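Local coordinates for putative secreted cellulose binding protein (Streptomyces coelicolor, PDB 4OY7) that oxidatively cleaves the glycosidic bonds of cellulose with a copper ion, here seen as its catalytic LPMO domain without the rest of the protein, at residues H1-R10 with E183-V191; T42-D52 with A71-Y82. One frame throughout, in Å; residues are numbered along the deposited sequence. Where two conformers were deposited one is given.

Contact 1: H1-R10 with E183-V191; sequences HGVAMMPGSR and ENFFSCSDV. With CU (copper (II) ion), chain I.
His1 and Phe185 mark the copper end of a buried contact near the centre of the domain, between segments 1-10 and 183-191, the latter on strand 184-193. Copper is held by His1 N at 2.2 Å, by the same residue's ND1 and by His110, the histidine brace of LPMOs. The Phe185 ring lies against this site, and its CZ comes within 3.4 Å of copper. The same CZ is 3.2 Å from His1 N, and the two rings meet obliquely. Glu183 OE1 takes a hydrogen bond of 2.6 Å from the water bound to copper, and pairs with Arg178.

Ala4 N donates to Ser187 OG at 3.0 Å, a nearly straight bond of 163°. The hydroxyl faces Ala4 because OG is anti to the Ser187 backbone N (chi1 179°). Strand 4-6 belongs to the smaller antiparallel sheet and strand 184-193 to the larger mixed one, so the contact joins the two sheets of the AA10 beta-sandwich. After the cis peptide before Pro7, Ser189 OG donates to Pro7 O at 2.7 Å from above the carbonyl plane. Two waters link Gly8 O to the backbone of Asp190.

Ser9 sits at the N-cap position of the helix that follows. At its start Arg10 N bonds to Cys188 O, next to the disulfide with Cys69. The extended Arg10 side chain meets Asp190 with two nitrogens, NE to OD1 at 2.7 Å and NH2 to OD2 at 2.9 Å. Both carboxylate oxygens use syn lone pairs, and the two flat groups are only 14° from coplanar. Arg10 NH1 bonds to Tyr82 O, and Trp89 makes a cation-pi contact. A leucine here would probably leave the buried Asp190 carboxylate without its countercharge and Tyr82 O without this donor.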
loop_
_atom_site.group_PDB
_atom_site.type_symbol
_atom_site.label_atom_id
_atom_site.label_comp_id
_atom_site.label_asym_id
_atom_site.label_seq_id
_atom_site.Cartn_x
_atom_site.Cartn_y
_atom_site.Cartn_z
ATOM N N HIS A 1 -6.609 -10.074 -4.777
ATOM C CA HIS A 1 -5.756 -10.019 -3.559
ATOM C C HIS A 1 -4.383 -9.540 -3.933
ATOM O O HIS A 1 -3.689 -10.164 -4.772
ATOM C CB HIS A 1 -5.700 -11.369 -2.848
ATOM C CG HIS A 1 -6.914 -11.649 -2.022
ATOM N ND1 HIS A 1 -8.191 -11.527 -2.523
ATOM C CD2 HIS A 1 -7.054 -12.046 -0.735
ATOM C CE1 HIS A 1 -9.066 -11.852 -1.588
ATOM N NE2 HIS A 1 -8.405 -12.178 -0.497
ATOM N N GLY A 2 -4.002 -8.430 -3.305
ATOM C CA GLY A 2 -2.693 -7.838 -3.471
ATOM C C GLY A 2 -2.651 -6.416 -2.945
ATOM O O GLY A 2 -3.674 -5.719 -2.919
ATOM N N VAL A 3 -1.452 -6.030 -2.527
ATOM C CA VAL A 3 -1.071 -4.661 -2.264
ATOM C C VAL A 3 0.297 -4.425 -2.940
ATOM O O VAL A 3 0.908 -5.368 -3.477
ATOM C CB VAL A 3 -0.969 -4.377 -0.754
ATOM C CG1 VAL A 3 -2.355 -4.405 -0.100
ATOM C CG2 VAL A 3 0.025 -5.319 -0.080
ATOM N N ALA A 4 0.761 -3.176 -2.924
ATOM C CA ALA A 4 1.971 -2.809 -3.574
ATOM C C ALA A 4 3.163 -3.561 -2.960
ATOM O O ALA A 4 3.258 -3.700 -1.729
ATOM C CB ALA A 4 2.201 -1.316 -3.477
ATOM N N MET A 5 4.046 -4.061 -3.837
ATOM C CA MET A 5 5.292 -4.682 -3.397
ATOM C C MET A 5 6.538 -3.808 -3.593
ATOM O O MET A 5 7.525 -3.949 -2.867
ATOM C CB MET A 5 5.490 -6.024 -4.119
ATOM C CG MET A 5 4.378 -7.036 -3.848
ATOM S SD MET A 5 4.448 -8.443 -4.977
ATOM C CE MET A 5 5.961 -9.125 -4.340
ATOM N N MET A 6 6.497 -2.899 -4.567
ATOM C CA MET A 6 7.616 -2.008 -4.873
ATOM C C MET A 6 7.024 -0.723 -5.458
ATOM O O MET A 6 6.407 -0.799 -6.526
ATOM C CB MET A 6 8.531 -2.635 -5.939
ATOM C CG MET A 6 9.476 -3.711 -5.428
ATOM S SD MET A 6 10.961 -3.973 -6.447
ATOM C CE MET A 6 11.724 -2.368 -6.329
ATOM N N PRO A 7 7.076 0.431 -4.721
ATOM C CA PRO A 7 7.440 0.600 -3.289
ATOM C C PRO A 7 6.416 -0.095 -2.404
ATOM O O PRO A 7 5.202 0.107 -2.556
ATOM C CB PRO A 7 7.364 2.119 -3.077
ATOM C CG PRO A 7 6.378 2.575 -4.078
ATOM C CD PRO A 7 6.617 1.707 -5.296
ATOM N N GLY A 8 6.924 -0.917 -1.499
ATOM C CA GLY A 8 6.104 -1.867 -0.792
ATOM C C GLY A 8 5.169 -1.197 0.163
ATOM O O GLY A 8 5.497 -0.179 0.756
ATOM N N SER A 9 3.994 -1.790 0.316
ATOM C CA SER A 9 2.972 -1.290 1.208
ATOM C C SER A 9 3.352 -1.608 2.660
ATOM O O SER A 9 4.299 -2.365 2.913
ATOM C CB SER A 9 1.640 -1.941 0.854
ATOM O OG SER A 9 1.601 -3.270 1.338
ATOM N N ARG A 10 2.637 -1.008 3.610
ATOM C CA ARG A 10 2.950 -1.235 5.040
ATOM C C ARG A 10 2.856 -2.703 5.431
ATOM O O ARG A 10 3.758 -3.240 6.097
ATOM C CB ARG A 10 2.039 -0.401 5.927
ATOM C CG ARG A 10 2.354 1.079 5.856
ATOM C CD ARG A 10 1.454 1.955 6.713
ATOM N NE ARG A 10 2.017 3.298 6.707
ATOM C CZ ARG A 10 1.461 4.369 7.241
ATOM N NH1 ARG A 10 0.279 4.277 7.843
ATOM N NH2 ARG A 10 2.088 5.542 7.158
ATOM N N GLU A 183 -15.506 -5.325 -5.189
ATOM C CA GLU A 183 -14.336 -5.464 -4.325
ATOM C C GLU A 183 -13.176 -4.633 -4.852
ATOM O O GLU A 183 -12.863 -4.675 -6.053
ATOM C CB GLU A 183 -13.928 -6.921 -4.208
ATOM C CG GLU A 183 -12.776 -7.181 -3.248
ATOM C CD GLU A 183 -12.365 -8.640 -3.280
ATOM O OE1 GLU A 183 -11.925 -9.071 -4.355
ATOM O OE2 GLU A 183 -12.523 -9.348 -2.264
ATOM N N ASN A 184 -12.573 -3.845 -3.958
ATOM C CA ASN A 184 -11.386 -3.063 -4.256
ATOM C C ASN A 184 -10.315 -3.343 -3.175
ATOM O O ASN A 184 -10.652 -3.675 -2.034
ATOM C CB ASN A 184 -11.712 -1.554 -4.180
ATOM C CG ASN A 184 -12.632 -1.017 -5.277
ATOM O OD1 ASN A 184 -12.909 0.197 -5.235
ATOM N ND2 ASN A 184 -13.075 -1.832 -6.252
ATOM N N PHE A 185 -9.055 -3.086 -3.509
ATOM C CA PHE A 185 -7.905 -3.225 -2.596
ATOM C C PHE A 185 -7.265 -1.867 -2.305
ATOM O O PHE A 185 -7.309 -0.956 -3.123
ATOM C CB PHE A 185 -6.911 -4.224 -3.190
ATOM C CG PHE A 185 -7.483 -5.604 -3.272
ATOM C CD1 PHE A 185 -8.336 -5.976 -4.293
ATOM C CD2 PHE A 185 -7.281 -6.470 -2.223
ATOM C CE1 PHE A 185 -8.908 -7.238 -4.298
ATOM C CE2 PHE A 185 -7.845 -7.722 -2.214
ATOM C CZ PHE A 185 -8.667 -8.091 -3.241
ATOM N N PHE A 186 -6.661 -1.754 -1.130
ATOM C CA PHE A 186 -6.185 -0.487 -0.626
ATOM C C PHE A 186 -4.748 -0.645 -0.161
ATOM O O PHE A 186 -4.448 -1.521 0.647
ATOM C CB PHE A 186 -7.081 -0.025 0.535
ATOM C CG PHE A 186 -8.468 0.365 0.083
ATOM C CD1 PHE A 186 -9.422 -0.600 -0.172
ATOM C CD2 PHE A 186 -8.804 1.712 -0.148
ATOM C CE1 PHE A 186 -10.673 -0.266 -0.673
ATOM C CE2 PHE A 186 -10.067 2.044 -0.643
ATOM C CZ PHE A 186 -10.993 1.050 -0.905
ATOM N N SER A 187 -3.873 0.179 -0.722
ATOM C CA SER A 187 -2.439 0.017 -0.504
ATOM C C SER A 187 -1.756 1.290 -0.118
ATOM O O SER A 187 -1.878 2.261 -0.833
ATOM C CB SER A 187 -1.795 -0.497 -1.790
ATOM O OG SER A 187 -0.389 -0.655 -1.663
ATOM N N CYS A 188 -0.947 1.252 0.944
ATOM C CA CYS A 188 -0.238 2.448 1.449
ATOM C C CYS A 188 1.241 2.174 1.575
ATOM O O CYS A 188 1.633 1.242 2.272
ATOM C CB CYS A 188 -0.755 2.807 2.817
ATOM S SG CYS A 188 -2.358 3.681 2.837
ATOM N N SER A 189 2.056 2.971 0.896
ATOM C CA SER A 189 3.506 2.776 0.868
ATOM C C SER A 189 4.219 4.041 1.355
ATOM O O SER A 189 4.124 5.105 0.761
ATOM C CB SER A 189 3.946 2.470 -0.553
ATOM O OG SER A 189 3.278 1.322 -1.056
ATOM N N ASP A 190 4.955 3.890 2.450
ATOM C CA ASP A 190 5.804 4.940 2.947
ATOM C C ASP A 190 7.050 5.071 2.099
ATOM O O ASP A 190 7.719 4.061 1.793
ATOM C CB ASP A 190 6.201 4.648 4.383
ATOM C CG ASP A 190 5.025 4.736 5.325
ATOM O OD1 ASP A 190 4.500 3.679 5.682
ATOM O OD2 ASP A 190 4.574 5.853 5.651
ATOM N N VAL A 191 7.379 6.300 1.720
ATOM C CA VAL A 191 8.550 6.574 0.876
ATOM C C VAL A 191 9.260 7.809 1.414
ATOM O O VAL A 191 8.702 8.558 2.253
ATOM C CB VAL A 191 8.176 6.777 -0.608
ATOM C CG1 VAL A 191 7.361 5.582 -1.102
ATOM C CG2 VAL A 191 7.445 8.094 -0.838
HETATM CU CU CU I . -8.563 -11.161 -4.712
HETATM O O HOH W 1 7.419 1.711 0.387
HETATM O O HOH W 2 5.239 1.116 3.206
HETATM O O HOH W 3 -10.331 -11.156 -4.453
#

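Contact 2: T42-D52 with A71-Y82; sequences TALYNWFAVLD and AGDRSPYDFSAY
Leu51 and Ser75 bring the two backbones closest, with CA atoms 5.0 Å apart; toward the helical end the CA atoms of Ala43 and Phe79 are 6.1 Å apart. No direct hydrogen bond joins the segments. Segment 42-52 runs from a short helix through a type I turn, Asn46 to Ala49, into strand 51-52. Segment 71-82 is mostly loop, braced by an ST turn at Ser75 and an Asx turn at Asp78.

Phe79 is the centre of the packing. Val50 CG2 sits over the middle of its ring, 3.7 Å from the centroid. With Val50 CG1 anti to the backbone N (chi1 -168°), the other methyl is the one that meets the ring. Ala43 CB touches Phe79 CE1 at 3.6 Å, and Asn46 O lies at the ring edge.

Tyr77 is layered between Pro76 on one face and the Asn46 amide on the other, the amide and ring planes 10° apart. Asn46 ND2 donates to Thr42 O, which also accepts from Asn46 N from the opposite face of its plane. The ND2 bond probably fixes the turn of the amide. A water joins Asn46 OD1 to Tyr77 OH. Thr42 CG2 adds a contact of 3.5 Å to Tyr77 CD1. Asp52 and Arg74 run alongside each other, bridged by a water; Asp52 OD1 bonds to Tyr62 OH and Arg74 NH1 to Tyr62 O.

The two segments lie within the long connection between strands 4-6 and 92-94, which corresponds to the L2 region of AA10 LPMOs and probably helps to shape the substrate-facing surface.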
loop_
_atom_site.group_PDB
_atom_site.type_symbol
_atom_site.label_atom_id
_atom_site.label_comp_id
_atom_site.label_asym_id
_atom_site.label_seq_id
_atom_site.Cartn_x
_atom_site.Cartn_y
_atom_site.Cartn_z
ATOM N N THR A 42 -2.435 -12.258 12.032
ATOM C CA THR A 42 -3.313 -12.579 10.904
ATOM C C THR A 42 -3.161 -11.570 9.759
ATOM O O THR A 42 -3.217 -11.935 8.581
ATOM C CB THR A 42 -4.782 -12.646 11.376
ATOM O OG1 THR A 42 -4.902 -13.669 12.367
ATOM C CG2 THR A 42 -5.754 -12.922 10.210
ATOM N N ALA A 43 -2.991 -10.296 10.112
ATOM C CA ALA A 43 -2.741 -9.238 9.126
ATOM C C ALA A 43 -1.517 -9.488 8.258
ATOM O O ALA A 43 -1.532 -9.173 7.083
ATOM C CB ALA A 43 -2.618 -7.878 9.799
ATOM N N LEU A 44 -0.428 -9.962 8.857
ATOM C CA LEU A 44 0.797 -10.253 8.103
ATOM C C LEU A 44 0.741 -11.553 7.307
ATOM O O LEU A 44 1.347 -11.652 6.232
ATOM C CB LEU A 44 2.011 -10.237 9.026
ATOM C CG LEU A 44 2.217 -8.894 9.736
ATOM C CD1 LEU A 44 3.459 -8.957 10.605
ATOM C CD2 LEU A 44 2.321 -7.772 8.725
ATOM N N TYR A 45 0.044 -12.572 7.815
ATOM C CA TYR A 45 -0.151 -13.773 7.013
ATOM C C TYR A 45 -1.027 -13.441 5.813
ATOM O O TYR A 45 -0.888 -14.055 4.763
ATOM C CB TYR A 45 -0.777 -14.887 7.824
ATOM C CG TYR A 45 0.144 -15.437 8.887
ATOM C CD1 TYR A 45 1.398 -15.967 8.563
ATOM C CD2 TYR A 45 -0.247 -15.453 10.216
ATOM C CE1 TYR A 45 2.218 -16.510 9.557
ATOM C CE2 TYR A 45 0.579 -15.956 11.208
ATOM C CZ TYR A 45 1.797 -16.493 10.874
ATOM O OH TYR A 45 2.603 -16.994 11.884
ATOM N N ASN A 46 -1.918 -12.466 5.986
ATOM C CA ASN A 46 -2.831 -12.019 4.910
ATOM C C ASN A 46 -2.541 -10.602 4.466
ATOM O O ASN A 46 -3.441 -9.841 4.224
ATOM C CB ASN A 46 -4.274 -12.100 5.399
ATOM C CG ASN A 46 -4.721 -13.527 5.629
ATOM O OD1 ASN A 46 -5.045 -14.259 4.671
ATOM N ND2 ASN A 46 -4.787 -13.922 6.885
ATOM N N TRP A 47 -1.263 -10.279 4.341
ATOM C CA TRP A 47 -0.819 -8.931 3.990
ATOM C C TRP A 47 -1.422 -8.328 2.705
ATOM O O TRP A 47 -1.527 -7.099 2.574
ATOM C CB TRP A 47 0.713 -8.943 3.899
ATOM C CG TRP A 47 1.289 -9.901 2.889
ATOM C CD1 TRP A 47 1.688 -11.185 3.106
ATOM C CD2 TRP A 47 1.537 -9.642 1.492
ATOM N NE1 TRP A 47 2.172 -11.738 1.947
ATOM C CE2 TRP A 47 2.097 -10.805 0.946
ATOM C CE3 TRP A 47 1.316 -8.539 0.648
ATOM C CZ2 TRP A 47 2.446 -10.904 -0.402
ATOM C CZ3 TRP A 47 1.700 -8.632 -0.679
ATOM C CH2 TRP A 47 2.249 -9.814 -1.190
ATOM N N PHE A 48 -1.867 -9.209 1.820
ATOM C CA PHE A 48 -2.461 -8.871 0.531
ATOM C C PHE A 48 -3.969 -8.621 0.583
ATOM O O PHE A 48 -4.556 -8.241 -0.427
ATOM C CB PHE A 48 -2.178 -10.031 -0.440
ATOM C CG PHE A 48 -2.381 -11.395 0.187
ATOM C CD1 PHE A 48 -3.658 -11.844 0.521
ATOM C CD2 PHE A 48 -1.291 -12.216 0.489
ATOM C CE1 PHE A 48 -3.860 -13.078 1.125
ATOM C CE2 PHE A 48 -1.492 -13.454 1.080
ATOM C CZ PHE A 48 -2.769 -13.875 1.402
ATOM N N ALA A 49 -4.603 -8.826 1.730
ATOM C CA ALA A 49 -6.054 -8.900 1.781
ATOM C C ALA A 49 -6.702 -7.628 2.315
ATOM O O ALA A 49 -7.764 -7.665 2.924
ATOM C CB ALA A 49 -6.484 -10.139 2.582
ATOM N N VAL A 50 -6.073 -6.481 2.030
ATOM C CA VAL A 50 -6.587 -5.194 2.491
ATOM C C VAL A 50 -7.689 -4.726 1.523
ATOM O O VAL A 50 -7.438 -3.959 0.589
ATOM C CB VAL A 50 -5.479 -4.133 2.611
ATOM C CG1 VAL A 50 -6.030 -2.939 3.362
ATOM C CG2 VAL A 50 -4.297 -4.685 3.389
ATOM N N LEU A 51 -8.908 -5.180 1.762
ATOM C CA LEU A 51 -9.958 -5.124 0.781
ATOM C C LEU A 51 -11.272 -4.651 1.382
ATOM O O LEU A 51 -11.508 -4.753 2.578
ATOM C CB LEU A 51 -10.113 -6.504 0.108
ATOM C CG LEU A 51 -10.656 -7.656 0.977
ATOM C CD1 LEU A 51 -12.173 -7.771 0.951
ATOM C CD2 LEU A 51 -10.068 -8.971 0.476
ATOM N N ASP A 52 -12.110 -4.071 0.532
ATOM C CA ASP A 52 -13.491 -3.742 0.886
ATOM C C ASP A 52 -14.307 -4.364 -0.246
ATOM O O ASP A 52 -14.188 -3.942 -1.405
ATOM C CB ASP A 52 -13.702 -2.228 0.946
ATOM C CG ASP A 52 -15.159 -1.818 1.178
ATOM O OD1 ASP A 52 -15.389 -0.588 1.241
ATOM O OD2 ASP A 52 -16.046 -2.683 1.318
ATOM N N ALA A 71 -8.493 -0.075 4.201
ATOM C CA ALA A 71 -9.733 -0.204 3.408
ATOM C C ALA A 71 -10.961 0.213 4.206
ATOM O O ALA A 71 -12.032 -0.425 4.142
ATOM C CB ALA A 71 -9.895 -1.621 2.904
ATOM N N GLY A 72 -10.844 1.289 4.960
ATOM C CA GLY A 72 -11.981 1.801 5.739
ATOM C C GLY A 72 -12.394 0.921 6.889
ATOM O O GLY A 72 -13.487 1.089 7.465
ATOM N N ASP A 73 -11.487 0.031 7.302
ATOM C CA ASP A 73 -11.761 -0.984 8.327
ATOM C C ASP A 73 -12.928 -1.889 7.970
ATOM O O ASP A 73 -13.639 -2.395 8.839
ATOM C CB ASP A 73 -11.922 -0.328 9.717
ATOM C CG ASP A 73 -10.633 0.301 10.187
ATOM O OD1 ASP A 73 -9.558 -0.360 10.122
ATOM O OD2 ASP A 73 -10.663 1.477 10.580
ATOM N N ARG A 74 -13.091 -2.128 6.670
ATOM C CA ARG A 74 -14.170 -2.977 6.155
ATOM C C ARG A 74 -13.720 -4.345 5.643
ATOM O O ARG A 74 -14.543 -5.085 5.110
ATOM C CB ARG A 74 -14.953 -2.225 5.079
ATOM C CG ARG A 74 -15.701 -1.011 5.604
ATOM C CD ARG A 74 -16.648 -0.490 4.536
ATOM N NE ARG A 74 -17.455 0.630 5.015
ATOM C CZ ARG A 74 -17.222 1.934 4.800
ATOM N NH1 ARG A 74 -16.171 2.407 4.100
ATOM N NH2 ARG A 74 -18.103 2.807 5.299
ATOM N N SER A 75 -12.444 -4.694 5.794
ATOM C CA SER A 75 -11.947 -5.992 5.287
ATOM C C SER A 75 -12.341 -7.115 6.236
ATOM O O SER A 75 -12.850 -6.864 7.336
ATOM C CB SER A 75 -10.418 -5.962 5.122
ATOM O OG SER A 75 -9.778 -6.382 6.303
ATOM N N PRO A 76 -12.083 -8.359 5.832
ATOM C CA PRO A 76 -12.311 -9.489 6.735
ATOM C C PRO A 76 -11.355 -9.576 7.935
ATOM O O PRO A 76 -11.541 -10.464 8.772
ATOM C CB PRO A 76 -12.061 -10.712 5.837
ATOM C CG PRO A 76 -12.039 -10.211 4.438
ATOM C CD PRO A 76 -11.599 -8.783 4.513
ATOM N N TYR A 77 -10.332 -8.721 7.978
ATOM C CA TYR A 77 -9.268 -8.780 8.967
ATOM C C TYR A 77 -9.051 -7.425 9.625
ATOM O O TYR A 77 -9.471 -6.378 9.103
ATOM C CB TYR A 77 -7.952 -9.237 8.310
ATOM C CG TYR A 77 -8.100 -10.521 7.558
ATOM C CD1 TYR A 77 -8.381 -11.709 8.245
ATOM C CD2 TYR A 77 -8.011 -10.565 6.181
ATOM C CE1 TYR A 77 -8.551 -12.896 7.570
ATOM C CE2 TYR A 77 -8.218 -11.750 5.480
ATOM C CZ TYR A 77 -8.468 -12.912 6.200
ATOM O OH TYR A 77 -8.649 -14.097 5.542
ATOM N N ASP A 78 -8.338 -7.444 10.742
ATOM C CA ASP A 78 -8.014 -6.226 11.466
ATOM C C ASP A 78 -6.722 -5.670 10.893
ATOM O O ASP A 78 -5.667 -6.250 11.101
ATOM C CB ASP A 78 -7.856 -6.517 12.959
ATOM C CG ASP A 78 -7.530 -5.275 13.773
ATOM O OD1 ASP A 78 -7.173 -4.209 13.204
ATOM O OD2 ASP A 78 -7.624 -5.355 15.005
ATOM N N PHE A 79 -6.829 -4.590 10.119
ATOM C CA PHE A 79 -5.664 -3.877 9.571
ATOM C C PHE A 79 -5.603 -2.483 10.148
ATOM O O PHE A 79 -4.849 -1.637 9.667
ATOM C CB PHE A 79 -5.763 -3.757 8.034
ATOM C CG PHE A 79 -5.537 -5.048 7.302
ATOM C CD1 PHE A 79 -4.292 -5.678 7.297
ATOM C CD2 PHE A 79 -6.582 -5.632 6.593
ATOM C CE1 PHE A 79 -4.110 -6.883 6.625
ATOM C CE2 PHE A 79 -6.413 -6.831 5.935
ATOM C CZ PHE A 79 -5.177 -7.458 5.938
ATOM N N SER A 80 -6.345 -2.253 11.222
ATOM C CA SER A 80 -6.500 -0.909 11.786
ATOM C C SER A 80 -5.168 -0.263 12.179
ATOM O O SER A 80 -4.985 0.948 11.992
ATOM C CB SER A 80 -7.478 -0.933 12.972
ATOM O OG SER A 80 -7.724 0.371 13.488
ATOM N N ALA A 81 -4.246 -1.070 12.685
ATOM C CA ALA A 81 -2.936 -0.561 13.129
ATOM C C ALA A 81 -2.084 0.035 12.022
ATOM O O ALA A 81 -1.211 0.855 12.298
ATOM C CB ALA A 81 -2.137 -1.641 13.872
ATOM N N TYR A 82 -2.382 -0.334 10.781
ATOM C CA TYR A 82 -1.619 0.082 9.611
ATOM C C TYR A 82 -2.027 1.486 9.183
ATOM O O TYR A 82 -1.406 2.055 8.313
ATOM C CB TYR A 82 -1.703 -0.993 8.490
ATOM C CG TYR A 82 -1.109 -2.285 9.000
ATOM C CD1 TYR A 82 0.251 -2.531 8.908
ATOM C CD2 TYR A 82 -1.887 -3.217 9.681
ATOM C CE1 TYR A 82 0.813 -3.676 9.424
ATOM C CE2 TYR A 82 -1.332 -4.361 10.211
ATOM C CZ TYR A 82 0.031 -4.593 10.088
ATOM O OH TYR A 82 0.633 -5.708 10.645
HETATM O O HOH W 4 -7.262 -13.676 2.878
HETATM O O HOH W 5 -14.021 1.144 2.934
#

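Contact 2 is nested in the loop of chain that contact 1 closes, and their centres lie 11 Å apart. Strand 51-52 pairs with strand 184-193, so both contacts reach the same sheet. Phe186 N probably bonds to Val50 O, at 2.9 Å. A second probable hydrogen bond, Arg10 NH1 to Tyr82 O at 2.8 Å, joins the far ends. The copper site belongs to contact 1, but contact 2 comes up beside it. Leu51 CB packs on Phe185 CE2 at 3.5 Å, and the Leu51 side chain is about 6 Å from copper. The packing of 42-52 with 71-82 is thus tied to the surroundings of the metal through Leu51.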